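Local coordinates for acyl-CoA N-acyltransferases (NAT) superfamily protein (Arabidopsis thaliana, PDB 6TH0) that binds acetyl-CoA and probably transfers its acetyl group to the N-terminal methionine of transmembrane proteins and to lysine side chains of proteins, at residues A[22-31]-A[98-107]; A[89-97]-A[126-135]. One frame throughout, in Å; residues are numbered along the deposited sequence.

Interaction 1 of 2, residues A[22-31]-A[98-107]. With ACO (acetyl coenzyme *a), chain C.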
# COMPACT_ATOMS: atom_id res chain seq x y z
N ILE A 22 1.02 -8.23 -12.81
CA ILE A 22 0.31 -6.95 -12.70
C ILE A 22 1.23 -5.85 -12.19
O ILE A 22 1.14 -4.70 -12.63
CB ILE A 22 -0.96 -7.11 -11.83
CG1 ILE A 22 -1.89 -5.90 -12.05
CG2 ILE A 22 -0.58 -7.24 -10.34
CD1 ILE A 22 -3.29 -6.11 -11.51
N HIS A 23 2.11 -6.16 -11.22
CA HIS A 23 3.09 -5.14 -10.82
C HIS A 23 3.93 -4.68 -12.00
O HIS A 23 4.13 -3.47 -12.20
CB HIS A 23 3.98 -5.66 -9.69
CG HIS A 23 3.37 -5.52 -8.33
ND1 HIS A 23 2.33 -6.32 -7.88
CD2 HIS A 23 3.63 -4.66 -7.32
CE1 HIS A 23 2.00 -5.97 -6.65
NE2 HIS A 23 2.78 -4.96 -6.28
N ARG A 24 4.45 -5.62 -12.78
CA ARG A 24 5.25 -5.25 -13.95
C ARG A 24 4.44 -4.39 -14.90
O ARG A 24 4.96 -3.45 -15.50
CB ARG A 24 5.75 -6.52 -14.65
CG ARG A 24 6.29 -6.30 -16.04
CD ARG A 24 7.49 -5.36 -16.07
NE ARG A 24 8.65 -5.92 -15.39
CZ ARG A 24 9.89 -5.45 -15.52
NH1 ARG A 24 10.13 -4.42 -16.31
NH2 ARG A 24 10.88 -6.02 -14.85
N ASP A 25 3.15 -4.70 -15.04
CA ASP A 25 2.37 -4.04 -16.08
C ASP A 25 1.89 -2.65 -15.66
O ASP A 25 1.80 -1.76 -16.52
CB ASP A 25 1.16 -4.89 -16.45
CG ASP A 25 1.50 -6.11 -17.29
OD1 ASP A 25 2.65 -6.27 -17.78
OD2 ASP A 25 0.58 -6.92 -17.52
N ILE A 26 1.56 -2.44 -14.39
CA ILE A 26 0.92 -1.18 -14.00
C ILE A 26 1.62 -0.44 -12.87
O ILE A 26 1.31 0.74 -12.63
CB ILE A 26 -0.57 -1.37 -13.65
CG1 ILE A 26 -0.76 -1.95 -12.24
CG2 ILE A 26 -1.28 -2.25 -14.70
CD1 ILE A 26 -2.23 -2.06 -11.86
N PHE A 27 2.54 -1.10 -12.16
CA PHE A 27 3.15 -0.39 -11.05
C PHE A 27 4.53 0.12 -11.45
O PHE A 27 5.42 -0.69 -11.78
CB PHE A 27 3.24 -1.28 -9.81
CG PHE A 27 3.46 -0.49 -8.56
CD1 PHE A 27 2.40 0.19 -7.99
CD2 PHE A 27 4.72 -0.35 -8.02
CE1 PHE A 27 2.60 0.98 -6.85
CE2 PHE A 27 4.92 0.43 -6.90
CZ PHE A 27 3.85 1.09 -6.32
N PRO A 28 4.77 1.43 -11.38
CA PRO A 28 6.01 1.98 -11.94
C PRO A 28 7.29 1.53 -11.26
O PRO A 28 8.34 1.51 -11.91
CB PRO A 28 5.82 3.50 -11.80
CG PRO A 28 4.37 3.68 -11.54
CD PRO A 28 3.90 2.48 -10.83
N ILE A 29 7.26 1.25 -9.96
CA ILE A 29 8.47 0.87 -9.23
C ILE A 29 8.72 -0.62 -9.42
O ILE A 29 7.87 -1.45 -9.08
CB ILE A 29 8.35 1.25 -7.75
CG1 ILE A 29 7.90 2.71 -7.63
CG2 ILE A 29 9.69 1.06 -7.05
CD1 ILE A 29 8.82 3.69 -8.31
N ARG A 30 9.90 -0.97 -9.93
CA ARG A 30 10.24 -2.37 -10.14
C ARG A 30 10.70 -3.03 -8.85
O ARG A 30 11.48 -2.46 -8.08
CB ARG A 30 11.32 -2.51 -11.21
CG ARG A 30 10.91 -2.03 -12.59
CD ARG A 30 9.83 -2.93 -13.18
NE ARG A 30 9.43 -2.49 -14.52
CZ ARG A 30 8.30 -1.87 -14.82
NH1 ARG A 30 7.39 -1.64 -13.89
NH2 ARG A 30 8.06 -1.52 -16.08
N TYR A 31 10.22 -4.25 -8.63
CA TYR A 31 10.57 -5.08 -7.49
C TYR A 31 11.15 -6.40 -7.96
O TYR A 31 10.78 -6.94 -9.00
CB TYR A 31 9.38 -5.33 -6.56
CG TYR A 31 9.00 -4.13 -5.74
CD1 TYR A 31 8.08 -3.19 -6.22
CD2 TYR A 31 9.55 -3.92 -4.49
CE1 TYR A 31 7.74 -2.08 -5.46
CE2 TYR A 31 9.21 -2.82 -3.72
CZ TYR A 31 8.30 -1.91 -4.21
OH TYR A 31 7.97 -0.81 -3.45
N LEU A 98 3.38 -0.19 0.45
CA LEU A 98 4.42 -0.37 -0.55
C LEU A 98 3.85 -0.18 -1.96
O LEU A 98 4.32 0.66 -2.73
CB LEU A 98 5.01 -1.77 -0.45
CG LEU A 98 5.76 -2.10 0.87
CD1 LEU A 98 5.77 -3.59 1.08
CD2 LEU A 98 7.17 -1.60 0.73
N THR A 99 2.84 -0.97 -2.31
CA THR A 99 2.28 -0.90 -3.65
C THR A 99 0.76 -0.92 -3.59
O THR A 99 0.15 -1.39 -2.63
CB THR A 99 2.77 -2.05 -4.53
OG1 THR A 99 2.17 -3.28 -4.11
CG2 THR A 99 4.29 -2.17 -4.51
N LEU A 100 0.15 -0.38 -4.65
CA LEU A 100 -1.30 -0.31 -4.76
C LEU A 100 -1.60 -0.22 -6.25
O LEU A 100 -0.91 0.53 -6.93
CB LEU A 100 -1.86 0.91 -4.03
CG LEU A 100 -3.29 1.32 -4.32
CD1 LEU A 100 -4.25 0.36 -3.64
CD2 LEU A 100 -3.53 2.75 -3.86
N GLY A 101 -2.56 -1.00 -6.74
CA GLY A 101 -2.92 -0.95 -8.15
C GLY A 101 -4.26 -1.59 -8.39
O GLY A 101 -4.66 -2.51 -7.68
N VAL A 102 -4.95 -1.11 -9.43
CA VAL A 102 -6.21 -1.68 -9.90
C VAL A 102 -6.09 -1.84 -11.41
O VAL A 102 -5.53 -0.96 -12.08
CB VAL A 102 -7.41 -0.79 -9.51
CG1 VAL A 102 -8.70 -1.35 -10.05
CG2 VAL A 102 -7.51 -0.61 -7.96
N VAL A 103 -6.54 -2.97 -11.96
CA VAL A 103 -6.41 -3.12 -13.41
C VAL A 103 -7.26 -2.06 -14.11
O VAL A 103 -8.35 -1.68 -13.67
CB VAL A 103 -6.77 -4.53 -13.94
CG1 VAL A 103 -5.97 -5.65 -13.22
CG2 VAL A 103 -8.25 -4.78 -13.89
N GLU A 104 -6.75 -1.60 -15.26
CA GLU A 104 -7.29 -0.42 -15.93
C GLU A 104 -8.81 -0.49 -16.09
O GLU A 104 -9.53 0.47 -15.79
CB GLU A 104 -6.55 -0.27 -17.26
CG GLU A 104 -6.39 1.15 -17.75
CD GLU A 104 -5.26 1.31 -18.77
OE1 GLU A 104 -4.48 0.34 -18.97
OE2 GLU A 104 -5.11 2.41 -19.32
N THR A 105 -9.34 -1.63 -16.53
CA THR A 105 -10.77 -1.71 -16.78
C THR A 105 -11.62 -1.74 -15.51
O THR A 105 -12.85 -1.70 -15.61
CB THR A 105 -11.09 -2.92 -17.66
OG1 THR A 105 -10.55 -4.10 -17.06
CG2 THR A 105 -10.49 -2.74 -19.04
N TYR A 106 -11.02 -1.83 -14.33
CA TYR A 106 -11.77 -1.81 -13.08
C TYR A 106 -11.63 -0.48 -12.33
O TYR A 106 -12.10 -0.37 -11.19
CB TYR A 106 -11.34 -2.97 -12.16
CG TYR A 106 -11.96 -4.30 -12.51
CD1 TYR A 106 -11.42 -5.10 -13.50
CD2 TYR A 106 -13.10 -4.74 -11.86
CE1 TYR A 106 -11.99 -6.32 -13.83
CE2 TYR A 106 -13.69 -5.95 -12.18
CZ TYR A 106 -13.12 -6.74 -13.17
OH TYR A 106 -13.69 -7.95 -13.49
N ARG A 107 -10.99 0.51 -12.93
CA ARG A 107 -10.70 1.75 -12.23
C ARG A 107 -11.92 2.66 -12.14
O ARG A 107 -12.90 2.52 -12.88
CB ARG A 107 -9.54 2.47 -12.89
CG ARG A 107 -8.24 1.74 -12.64
CD ARG A 107 -7.07 2.39 -13.32
NE ARG A 107 -5.92 1.51 -13.28
CZ ARG A 107 -4.78 1.72 -13.92
NH1 ARG A 107 -4.63 2.81 -14.65
NH2 ARG A 107 -3.79 0.84 -13.82
N1A ACO C . -18.41 6.62 -10.17
C2A ACO C . -17.53 7.50 -10.77
N3A ACO C . -16.29 7.87 -10.43
C4A ACO C . -15.86 7.23 -9.27
C5A ACO C . -16.65 6.30 -8.53
C6A ACO C . -17.94 6.02 -9.03
N6A ACO C . -18.75 5.13 -8.37
N7A ACO C . -15.96 5.82 -7.42
C8A ACO C . -14.77 6.45 -7.47
N9A ACO C . -14.66 7.31 -8.57
C1B ACO C . -13.52 8.16 -8.93
C2B ACO C . -12.78 8.81 -7.68
O2B ACO C . -13.45 9.93 -7.27
C3B ACO C . -11.47 9.19 -8.53
O3B ACO C . -11.85 10.21 -9.30
P3B ACO C . -10.49 11.39 -9.66
O7A ACO C . -9.75 10.48 -10.61
O8A ACO C . -11.20 12.59 -10.26
O9A ACO C . -9.88 11.51 -8.28
C4B ACO C . -11.23 7.88 -9.35
O4B ACO C . -12.56 7.33 -9.65
C5B ACO C . -10.33 6.88 -8.61
O5B ACO C . -10.82 6.60 -7.33
P1A ACO C . -10.79 4.97 -7.10
O1A ACO C . -11.68 4.31 -8.09
O2A ACO C . -10.94 4.73 -5.62
O3A ACO C . -9.25 4.35 -7.44
P2A ACO C . -9.16 3.32 -8.64
O4A ACO C . -9.67 1.97 -8.28
O5A ACO C . -9.48 3.91 -9.99
O6A ACO C . -7.45 3.00 -8.75
CBP ACO C . -5.18 3.80 -8.72
CCP ACO C . -6.71 4.13 -8.45
CDP ACO C . -4.76 2.77 -7.70
CEP ACO C . -4.33 5.07 -8.60
CAP ACO C . -5.15 3.22 -10.16
OAP ACO C . -5.35 4.25 -11.13
C9P ACO C . -3.84 2.52 -10.53
O9P ACO C . -3.73 1.32 -10.40
N8P ACO C . -2.83 3.27 -11.08
C7P ACO C . -1.52 2.66 -11.48
C6P ACO C . -0.77 2.17 -10.27
C5P ACO C . -0.45 3.37 -9.45
O5P ACO C . -0.15 4.47 -9.89
N4P ACO C . -0.51 3.19 -8.08
C3P ACO C . -0.21 4.38 -7.28
C2P ACO C . 0.39 3.97 -5.98
S1P ACO C . 0.77 5.52 -5.03
C ACO C . 2.42 5.76 -5.67
O ACO C . 2.70 6.62 -6.46
CH3 ACO C . 3.43 4.82 -5.23

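Interaction 2 of 2, residues A[89-97]-A[126-135]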
# COMPACT_ATOMS: atom_id res chain seq x y z
N LYS A 89 3.36 3.93 26.69
CA LYS A 89 2.82 2.98 25.72
C LYS A 89 3.88 2.12 25.03
O LYS A 89 3.53 1.08 24.45
CB LYS A 89 1.98 3.72 24.66
CG LYS A 89 0.74 4.42 25.23
CD LYS A 89 -0.21 4.89 24.14
CE LYS A 89 -1.37 5.72 24.70
NZ LYS A 89 -2.11 5.03 25.81
N GLY A 90 5.14 2.53 25.06
CA GLY A 90 6.16 1.85 24.29
C GLY A 90 6.37 2.53 22.95
O GLY A 90 5.76 3.56 22.63
N GLU A 91 7.23 1.93 22.13
CA GLU A 91 7.62 2.59 20.89
C GLU A 91 6.49 2.56 19.87
O GLU A 91 6.16 3.59 19.25
CB GLU A 91 8.87 1.93 20.32
CG GLU A 91 9.60 2.77 19.31
CD GLU A 91 10.61 1.98 18.52
OE1 GLU A 91 11.44 1.26 19.15
OE2 GLU A 91 10.57 2.06 17.28
N GLY A 92 5.89 1.39 19.65
CA GLY A 92 4.84 1.29 18.66
C GLY A 92 5.36 1.05 17.25
O GLY A 92 6.56 1.04 16.97
N THR A 93 4.41 0.79 16.36
CA THR A 93 4.68 0.48 14.96
C THR A 93 3.89 1.39 14.03
O THR A 93 3.02 2.16 14.44
CB THR A 93 4.34 -0.97 14.64
OG1 THR A 93 2.99 -1.22 15.06
CG2 THR A 93 5.32 -1.94 15.34
N LEU A 94 4.21 1.24 12.76
CA LEU A 94 3.54 1.92 11.66
C LEU A 94 3.34 0.90 10.56
O LEU A 94 4.11 -0.06 10.45
CB LEU A 94 4.36 3.09 11.15
CG LEU A 94 4.50 4.28 12.09
CD1 LEU A 94 5.65 5.16 11.66
CD2 LEU A 94 3.20 5.06 12.08
N VAL A 95 2.29 1.09 9.76
CA VAL A 95 2.09 0.33 8.53
C VAL A 95 2.51 1.21 7.36
O VAL A 95 2.08 2.36 7.26
CB VAL A 95 0.63 -0.13 8.39
CG1 VAL A 95 0.44 -0.90 7.08
CG2 VAL A 95 0.25 -1.00 9.59
N TYR A 96 3.39 0.68 6.50
CA TYR A 96 3.90 1.39 5.33
C TYR A 96 3.33 0.75 4.07
O TYR A 96 3.66 -0.39 3.75
CB TYR A 96 5.43 1.34 5.31
CG TYR A 96 6.07 2.08 4.15
CD1 TYR A 96 6.15 3.48 4.14
CD2 TYR A 96 6.61 1.39 3.06
CE1 TYR A 96 6.73 4.16 3.09
CE2 TYR A 96 7.19 2.06 2.00
CZ TYR A 96 7.25 3.44 2.01
OH TYR A 96 7.84 4.10 0.96
N ILE A 97 2.51 1.49 3.33
CA ILE A 97 2.00 0.94 2.07
C ILE A 97 3.11 0.97 1.04
O ILE A 97 3.75 2.02 0.82
CB ILE A 97 0.77 1.72 1.58
CG1 ILE A 97 -0.44 1.45 2.47
CG2 ILE A 97 0.48 1.36 0.09
CD1 ILE A 97 -1.57 2.43 2.28
N ILE A 126 -4.03 -3.09 15.63
CA ILE A 126 -2.75 -3.47 16.25
C ILE A 126 -2.52 -2.53 17.42
O ILE A 126 -2.52 -1.31 17.23
CB ILE A 126 -1.59 -3.39 15.25
CG1 ILE A 126 -1.91 -4.11 13.94
CG2 ILE A 126 -0.31 -3.97 15.89
CD1 ILE A 126 -2.43 -5.51 14.11
N PRO A 127 -2.34 -3.05 18.66
CA PRO A 127 -2.47 -2.17 19.83
C PRO A 127 -1.72 -0.85 19.73
O PRO A 127 -2.35 0.21 19.79
CB PRO A 127 -1.92 -3.03 20.98
CG PRO A 127 -1.15 -4.14 20.32
CD PRO A 127 -1.84 -4.39 19.02
N VAL A 128 -0.40 -0.86 19.57
CA VAL A 128 0.37 0.39 19.53
C VAL A 128 0.73 0.80 18.10
O VAL A 128 1.74 1.46 17.88
CB VAL A 128 1.60 0.33 20.45
CG1 VAL A 128 2.19 1.74 20.59
CG2 VAL A 128 1.20 -0.21 21.82
N CYS A 129 -0.05 0.35 17.11
CA CYS A 129 0.15 0.80 15.74
C CYS A 129 -0.35 2.23 15.58
O CYS A 129 -1.54 2.51 15.78
CB CYS A 129 -0.56 -0.13 14.76
SG CYS A 129 -0.23 0.30 13.04
N ARG A 130 0.53 3.12 15.15
CA ARG A 130 0.25 4.55 15.20
C ARG A 130 -0.38 5.09 13.93
O ARG A 130 -0.86 6.24 13.94
CB ARG A 130 1.54 5.33 15.48
CG ARG A 130 2.23 4.92 16.79
CD ARG A 130 3.52 5.69 17.02
NE ARG A 130 4.14 5.40 18.31
CZ ARG A 130 3.86 6.05 19.44
NH1 ARG A 130 2.97 7.03 19.44
NH2 ARG A 130 4.47 5.72 20.57
N GLY A 131 -0.43 4.30 12.88
CA GLY A 131 -1.04 4.78 11.66
C GLY A 131 -0.38 4.17 10.44
O GLY A 131 0.28 3.14 10.52
N VAL A 132 -0.60 4.84 9.30
CA VAL A 132 -0.20 4.38 7.98
C VAL A 132 0.56 5.50 7.29
O VAL A 132 0.19 6.67 7.42
CB VAL A 132 -1.43 3.98 7.13
CG1 VAL A 132 -1.02 3.42 5.76
CG2 VAL A 132 -2.33 3.00 7.91
N TYR A 133 1.64 5.16 6.58
CA TYR A 133 2.33 6.13 5.75
C TYR A 133 2.81 5.46 4.47
O TYR A 133 2.76 4.23 4.32
CB TYR A 133 3.49 6.84 6.49
CG TYR A 133 4.79 6.07 6.73
CD1 TYR A 133 4.85 5.00 7.63
CD2 TYR A 133 5.97 6.46 6.10
CE1 TYR A 133 6.05 4.31 7.85
CE2 TYR A 133 7.17 5.79 6.32
CZ TYR A 133 7.21 4.72 7.20
OH TYR A 133 8.42 4.06 7.42
N LEU A 134 3.20 6.28 3.51
CA LEU A 134 3.62 5.81 2.20
C LEU A 134 4.23 6.98 1.44
O LEU A 134 4.16 8.13 1.88
CB LEU A 134 2.43 5.22 1.43
CG LEU A 134 1.41 6.30 1.05
CD1 LEU A 134 0.73 5.87 -0.22
CD2 LEU A 134 0.36 6.57 2.15
N HIS A 135 4.78 6.67 0.28
CA HIS A 135 5.29 7.67 -0.64
C HIS A 135 4.56 7.53 -1.96
O HIS A 135 4.30 6.41 -2.42
CB HIS A 135 6.81 7.52 -0.85
CG HIS A 135 7.61 7.79 0.39
ND1 HIS A 135 7.93 6.80 1.30
CD2 HIS A 135 8.19 8.92 0.84
CE1 HIS A 135 8.66 7.33 2.27
NE2 HIS A 135 8.83 8.61 2.02
O HOH W 1 5.19 3.95 -0.62

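Interaction 1 of 2, residues A[22-31]-A[98-107]
His-23, Ile-26 and Phe-27 pack the C-terminal end of helix 16-26 and the residue just past it against the C-terminal end of strand 93-102, a mixed polar and apolar helix-on-sheet contact beside the acetyl-CoA pocket. The helix and strand segments cross at 79°. His-23 reaches Thr-99 with the edge of its imidazole: NE2 lies 2.8 Å from Thr-99 OG1 in a hydrogen bond, and with ND1 bonded to Leu-19 O, both ring nitrogens are tied, which should fix the ring's rotation. Thr-99 OG1 is also bonded to Thr-68 on strand 63-73. With chi1 at 71° that hydroxyl faces the imidazole, and the threonine's CB sits over a face of the Phe-27 ring in a CH-pi contact, 3.9 Å from the ring centroid. Pro-28 CD covers the opposite face, while Leu-100 O meets the rim. Further along, Ile-26 CD1 comes to 3.9 Å from Gly-101 CA, where a beta carbon would collide with it. The Ile-22 CD1 to Val-103 CG1 contact is unusually tight at 3.2 Å. Beyond the 3-10 segment 104-106, the extended side chain of Arg-107 clasps Val-102 O with NE at 2.8 Å and NH2 at 3.0 Å; one guanidinium face lies over the cofactor's amide carbon C9P. The strand backbone holds the pantetheine arm of acetyl-CoA, N4P donating to Leu-100 O and Val-102 N donating to O9P, each at 2.9 Å. This strand-like pairing, next to a classic beta bulge where Leu-98 and Thr-99 face Thr-68, is the cofactor-binding hallmark of the GNAT fold.

Interaction 2 of 2, residues A[89-97]-A[126-135]
Arg-130 and Leu-94 touch where the two parallel strands of a beta-alpha-beta unit, 93-102 and 129-137, lie side by side in the central sheet, their register shifted by a beta bulge between Thr-93 and Val-95. Arg-130 CB packs on Leu-94 CD2 (3.8 Å), and CG passes Thr-93 O. CD then nears Glu-91 O, which NE (2.9 Å) and NH2 grip side-on, both from the same face of the peptide plane; NH2 adds a weak bond to Gly-90 O. Extended from CG to NE, the chain reaches the loop before strand 93-102. A leucine here would keep the aliphatic contact but would probably leave Glu-91 O without its two donors and that loop less firmly tied. Further along the strands, Val-95 N donates almost perfectly straight to Gly-131 O. On the sheet face that carries Tyr-96 and Tyr-133, the edge of the Tyr-96 ring points at the face of the Tyr-133 ring, planes at 60°, with Tyr-96 CD1 3.3 Å from Tyr-133 CE2. Tyr-96 CG is anti to the backbone N (chi1 -178°), which swings the ring over strand 129-137 until OH lies 2.7 Å from His-135 ND1, whose NE2 is bonded to Glu-78. A water bonded to His-135 N donates to Ile-97 O at 2.8 Å.

In the fold
From the N terminus, the end of helix 16-26 and the loop after it supply residues 22-31; the chain then runs through helix 33-41 and strands 45-52 and 63-73 before strand 93-102 returns, where interaction 1 closes this long loop. Interaction 2 uses the start of that strand and the loop leading into it, and closes a shorter loop, through helix 111-123, when strand 129-137 comes alongside. The segments alternate along the chain, so the two loops cross. Strand 93-102 is therefore shared: its start pairs with strand 129-137, and its end is covered by the helix and lined by acetyl-CoA. The centres lie 24 Å apart, on opposite sides of the centre of this GNAT domain.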